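Local coordinates for protein CT_858 (Chlamydia trachomatis, PDB 3DOR) that probably acts as a secreted serine endopeptidase, a chlamydial protease that carries a PDZ-like domain and a peptidase family S41 region and forms a dimer, at residues P364-I369 against G514-R519; Y31-D35 against G67-D71. All coordinates share one frame; numbering follows the deposited sequence.

How the interactions relate
Along the chain the two contacts come in series: interaction 2 joins the end of helix 25-32 to the loop after helix 55-67, long before interaction 1 opens in the peptidase family S41 region. Their centres lie about 18 Å apart and their nearest atoms about 7 Å apart, so they do not touch. Strand 507-518 links them. It pairs with strand 361-368 in interaction 1 and also with strand 75-78, which follows the loop of interaction 2, while Asp-71 of that loop is hydrogen-bonded to Thr-513 on the same strand. The N-terminal helices are thereby joined to a sheet of the protease region, and interaction 1 reaches further, to the second subunit of the dimer.

Interaction 1: P364-I369 against G514-R519; sequences PKHRMI and GSLAVR
Strands 361-368 and 507-518 pair antiparallel in a small sheet of the family S41 region, the segment axes 4.3 Å apart at closest. Lys-365/Val-518 and Arg-367/Leu-516 are hydrogen-bonded pairs; the bond from Arg-367 N to Leu-516 O (2.8 Å) is almost straight, although the donor sits above the carbonyl plane. Between them His-366 faces Ala-517 in a non-hydrogen-bonded pair; alanine's small side chain lets the imidazole lie close over the partner strand, with Ala-517 CB over one face, 3.8 Å from the ring centroid, a CH-pi contact. With CG beside the backbone N (chi1 -74°), the ring leans toward the partner strand, where ND1 forms a 2.9 Å hydrogen bond with Ser-515 OG. On the other sheet face, Arg-367 CG rests on Val-518 CG2 at 3.7 Å, the aliphatic stem giving the beta-branched valine an apolar neighbour. The guanidinium of Arg-367 is hydrogen-bonded to Leu-433 O, Ser-434 O and Gln-205 O of the second subunit. Weak direct bonds at the ends, Lys-365 N to Val-518 O and Ile-369 N to Gly-514 O, are supplemented by bridging waters 1 and 2. Because Ser-515 OG also bonds Phe-495 N, two hydrogen bonds hold the hydroxyl, which should limit rotation of the buried imidazole.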
# COMPACT_ATOMS: atom_id res chain seq x y z
N PRO B 364 26.89 -2.79 -9.16
CA PRO B 364 26.33 -2.67 -10.51
C PRO B 364 25.26 -1.58 -10.44
O PRO B 364 24.61 -1.40 -9.41
CB PRO B 364 25.75 -4.06 -10.76
CG PRO B 364 25.44 -4.57 -9.39
CD PRO B 364 26.63 -4.12 -8.59
N LYS B 365 25.07 -0.86 -11.54
CA LYS B 365 24.09 0.22 -11.59
C LYS B 365 22.80 -0.26 -12.24
O LYS B 365 22.76 -1.35 -12.79
CB LYS B 365 24.65 1.41 -12.38
CG LYS B 365 25.85 2.06 -11.71
CD LYS B 365 26.36 3.24 -12.53
CE LYS B 365 27.54 3.92 -11.84
NZ LYS B 365 28.71 3.01 -11.73
N HIS B 366 21.76 0.56 -12.17
CA HIS B 366 20.47 0.18 -12.74
C HIS B 366 19.91 1.13 -13.80
O HIS B 366 19.97 2.35 -13.63
CB HIS B 366 19.43 0.06 -11.62
CG HIS B 366 19.58 -1.17 -10.78
ND1 HIS B 366 18.58 -2.11 -10.65
CD2 HIS B 366 20.61 -1.61 -10.01
CE1 HIS B 366 18.98 -3.07 -9.84
NE2 HIS B 366 20.21 -2.79 -9.44
N ARG B 367 19.39 0.57 -14.89
CA ARG B 367 18.77 1.37 -15.96
C ARG B 367 17.30 1.41 -15.51
O ARG B 367 16.67 0.36 -15.39
CB ARG B 367 18.86 0.66 -17.32
CG ARG B 367 20.24 0.21 -17.78
CD ARG B 367 20.99 1.26 -18.58
NE ARG B 367 20.19 1.85 -19.66
CZ ARG B 367 20.13 1.42 -20.92
NH1 ARG B 367 20.81 0.34 -21.30
NH2 ARG B 367 19.39 2.07 -21.80
N MET B 368 16.76 2.59 -15.29
CA MET B 368 15.39 2.71 -14.79
C MET B 368 14.34 3.30 -15.74
O MET B 368 14.66 4.10 -16.61
CB MET B 368 15.41 3.55 -13.51
CG MET B 368 16.23 2.95 -12.37
SD MET B 368 17.05 4.22 -11.37
CE MET B 368 15.65 4.98 -10.57
N ILE B 369 13.08 2.88 -15.57
CA ILE B 369 11.98 3.46 -16.35
C ILE B 369 11.41 4.52 -15.41
O ILE B 369 11.14 4.23 -14.24
CB ILE B 369 10.84 2.48 -16.68
CG1 ILE B 369 11.31 1.42 -17.67
CG2 ILE B 369 9.69 3.24 -17.34
CD1 ILE B 369 10.18 0.89 -18.57
N GLY B 514 10.91 -2.64 -12.43
CA GLY B 514 11.15 -1.25 -12.75
C GLY B 514 12.56 -0.84 -13.15
O GLY B 514 12.82 0.36 -13.31
N SER B 515 13.46 -1.80 -13.32
CA SER B 515 14.82 -1.47 -13.71
C SER B 515 15.56 -2.67 -14.28
O SER B 515 15.10 -3.80 -14.18
CB SER B 515 15.60 -0.96 -12.51
OG SER B 515 15.90 -2.05 -11.65
N LEU B 516 16.70 -2.39 -14.91
CA LEU B 516 17.56 -3.44 -15.45
C LEU B 516 18.95 -3.21 -14.89
O LEU B 516 19.58 -2.20 -15.18
CB LEU B 516 17.63 -3.39 -16.98
CG LEU B 516 16.60 -4.14 -17.81
CD1 LEU B 516 16.99 -4.02 -19.28
CD2 LEU B 516 16.55 -5.61 -17.39
N ALA B 517 19.42 -4.13 -14.06
CA ALA B 517 20.75 -4.01 -13.49
C ALA B 517 21.79 -4.32 -14.56
O ALA B 517 21.57 -5.17 -15.43
CB ALA B 517 20.90 -4.96 -12.33
N VAL B 518 22.92 -3.62 -14.48
CA VAL B 518 24.03 -3.81 -15.40
C VAL B 518 25.30 -4.02 -14.58
O VAL B 518 25.61 -3.20 -13.72
CB VAL B 518 24.24 -2.58 -16.30
CG1 VAL B 518 25.34 -2.87 -17.30
CG2 VAL B 518 22.95 -2.21 -17.01
N ARG B 519 26.03 -5.10 -14.85
CA ARG B 519 27.27 -5.38 -14.13
C ARG B 519 28.37 -4.42 -14.62
O ARG B 519 28.25 -3.86 -15.71
CB ARG B 519 27.68 -6.84 -14.35
CG ARG B 519 26.65 -7.85 -13.81
CD ARG B 519 26.90 -9.27 -14.31
NE ARG B 519 28.18 -9.82 -13.87
CZ ARG B 519 28.53 -11.10 -14.03
NH1 ARG B 519 27.70 -11.95 -14.62
NH2 ARG B 519 29.70 -11.52 -13.59
O HOH W 1 27.17 -0.98 -13.90
O HOH W 2 11.82 2.59 -12.05

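Interaction 2: Y31-D35 against G67-D71; sequences YLGWD and GGLND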
# COMPACT_ATOMS: atom_id res chain seq x y z
N TYR B 31 16.00 -10.74 -26.07
CA TYR B 31 16.34 -12.03 -25.47
C TYR B 31 15.34 -13.13 -25.82
O TYR B 31 15.72 -14.28 -25.99
CB TYR B 31 16.45 -11.88 -23.94
CG TYR B 31 16.71 -13.18 -23.21
CD1 TYR B 31 17.93 -13.85 -23.32
CD2 TYR B 31 15.72 -13.75 -22.42
CE1 TYR B 31 18.16 -15.06 -22.64
CE2 TYR B 31 15.93 -14.94 -21.75
CZ TYR B 31 17.14 -15.59 -21.86
OH TYR B 31 17.31 -16.77 -21.19
N LEU B 32 14.07 -12.75 -25.92
CA LEU B 32 13.01 -13.70 -26.24
C LEU B 32 12.40 -13.52 -27.64
O LEU B 32 11.71 -14.42 -28.12
CB LEU B 32 11.87 -13.57 -25.23
CG LEU B 32 12.17 -13.69 -23.73
CD1 LEU B 32 10.88 -13.44 -22.96
CD2 LEU B 32 12.71 -15.07 -23.41
N GLY B 33 12.64 -12.38 -28.28
CA GLY B 33 12.04 -12.15 -29.58
C GLY B 33 10.57 -11.85 -29.30
O GLY B 33 9.69 -11.98 -30.15
N TRP B 34 10.33 -11.45 -28.06
CA TRP B 34 9.01 -11.12 -27.57
C TRP B 34 8.52 -9.77 -28.12
O TRP B 34 9.32 -8.87 -28.36
CB TRP B 34 9.06 -11.07 -26.04
CG TRP B 34 7.88 -10.46 -25.38
CD1 TRP B 34 6.73 -11.09 -25.00
CD2 TRP B 34 7.75 -9.09 -24.97
NE1 TRP B 34 5.89 -10.19 -24.38
CE2 TRP B 34 6.49 -8.96 -24.35
CE3 TRP B 34 8.57 -7.97 -25.08
CZ2 TRP B 34 6.03 -7.74 -23.83
CZ3 TRP B 34 8.12 -6.75 -24.55
CH2 TRP B 34 6.86 -6.65 -23.94
N ASP B 35 7.21 -9.65 -28.31
CA ASP B 35 6.61 -8.42 -28.80
C ASP B 35 5.33 -8.16 -28.04
O ASP B 35 4.40 -8.97 -28.06
CB ASP B 35 6.28 -8.50 -30.29
CG ASP B 35 5.63 -7.22 -30.81
OD1 ASP B 35 6.34 -6.20 -30.97
OD2 ASP B 35 4.40 -7.22 -31.02
N GLY B 67 3.27 -14.29 -17.75
CA GLY B 67 4.25 -15.35 -17.68
C GLY B 67 5.11 -15.36 -18.94
O GLY B 67 6.24 -15.87 -18.93
N GLY B 68 4.58 -14.79 -20.02
CA GLY B 68 5.32 -14.75 -21.27
C GLY B 68 6.52 -13.83 -21.24
O GLY B 68 7.37 -13.87 -22.14
N LEU B 69 6.61 -13.00 -20.21
CA LEU B 69 7.74 -12.08 -20.09
C LEU B 69 8.99 -12.81 -19.61
O LEU B 69 10.09 -12.27 -19.65
CB LEU B 69 7.41 -10.96 -19.10
CG LEU B 69 6.33 -9.94 -19.52
CD1 LEU B 69 5.97 -9.06 -18.33
CD2 LEU B 69 6.84 -9.10 -20.69
N ASN B 70 8.82 -14.06 -19.18
CA ASN B 70 9.94 -14.85 -18.68
C ASN B 70 10.73 -13.99 -17.67
O ASN B 70 11.94 -13.82 -17.79
CB ASN B 70 10.83 -15.28 -19.86
CG ASN B 70 11.74 -16.46 -19.52
OD1 ASN B 70 12.17 -17.21 -20.41
ND2 ASN B 70 12.06 -16.62 -18.25
N ASP B 71 10.01 -13.45 -16.69
CA ASP B 71 10.58 -12.58 -15.65
C ASP B 71 10.18 -13.16 -14.29
O ASP B 71 9.01 -13.12 -13.93
CB ASP B 71 10.00 -11.17 -15.79
CG ASP B 71 10.63 -10.16 -14.84
OD1 ASP B 71 11.04 -10.53 -13.72
OD2 ASP B 71 10.70 -8.96 -15.22
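The backbone of 31-35 leaves helix 25-32 through Gly-33, at positive phi, and faces a type I turn from Gly-67 to Asn-70 closed by the hydrogen bond from Asn-70 N to Gly-67 O (3.2 Å); no hydrogen bond crosses between the segments. Glycine suits the first bend because a positive phi costs it little, and Asn-70, also at positive phi, is a residue that tolerates this conformation well. Leu-32 and Trp-34, on the two flanks of Gly-33, carry the contact. Leu-32 presents one methyl, CD1, to the end of the turn, 3.6 Å from Leu-69 O and equally close to Asn-70 CB, while its other methyl, CD2, stands 4.0 Å from the same CB. Trp-34 extends its indole toward Leu-69, CG anti to the backbone N (chi1 167°). There Leu-69 CD2 lies 3.4 Å above the ring plane, displaced toward the rim of the six-membered ring, and comes within 3.5 Å of CZ2. The large, buried indole offers a broad apolar surface, and the forked end of leucine sets a single methyl, CD2, against it. Gly-68 O lies 3.6 Å from Leu-32 CD1 and, more loosely, 4.0 Å from Trp-34 CD1. Lys-28 of helix 25-32 bonds Asn-70 O and, weakly, Leu-69 O, adding a polar tie beside the apolar one. Asp-35 N-caps helix 36-48, whereas the turn ends helix 55-67 and leads by way of Asp-71, hydrogen-bonded to Tyr-22 and Thr-513, into strand 75-78.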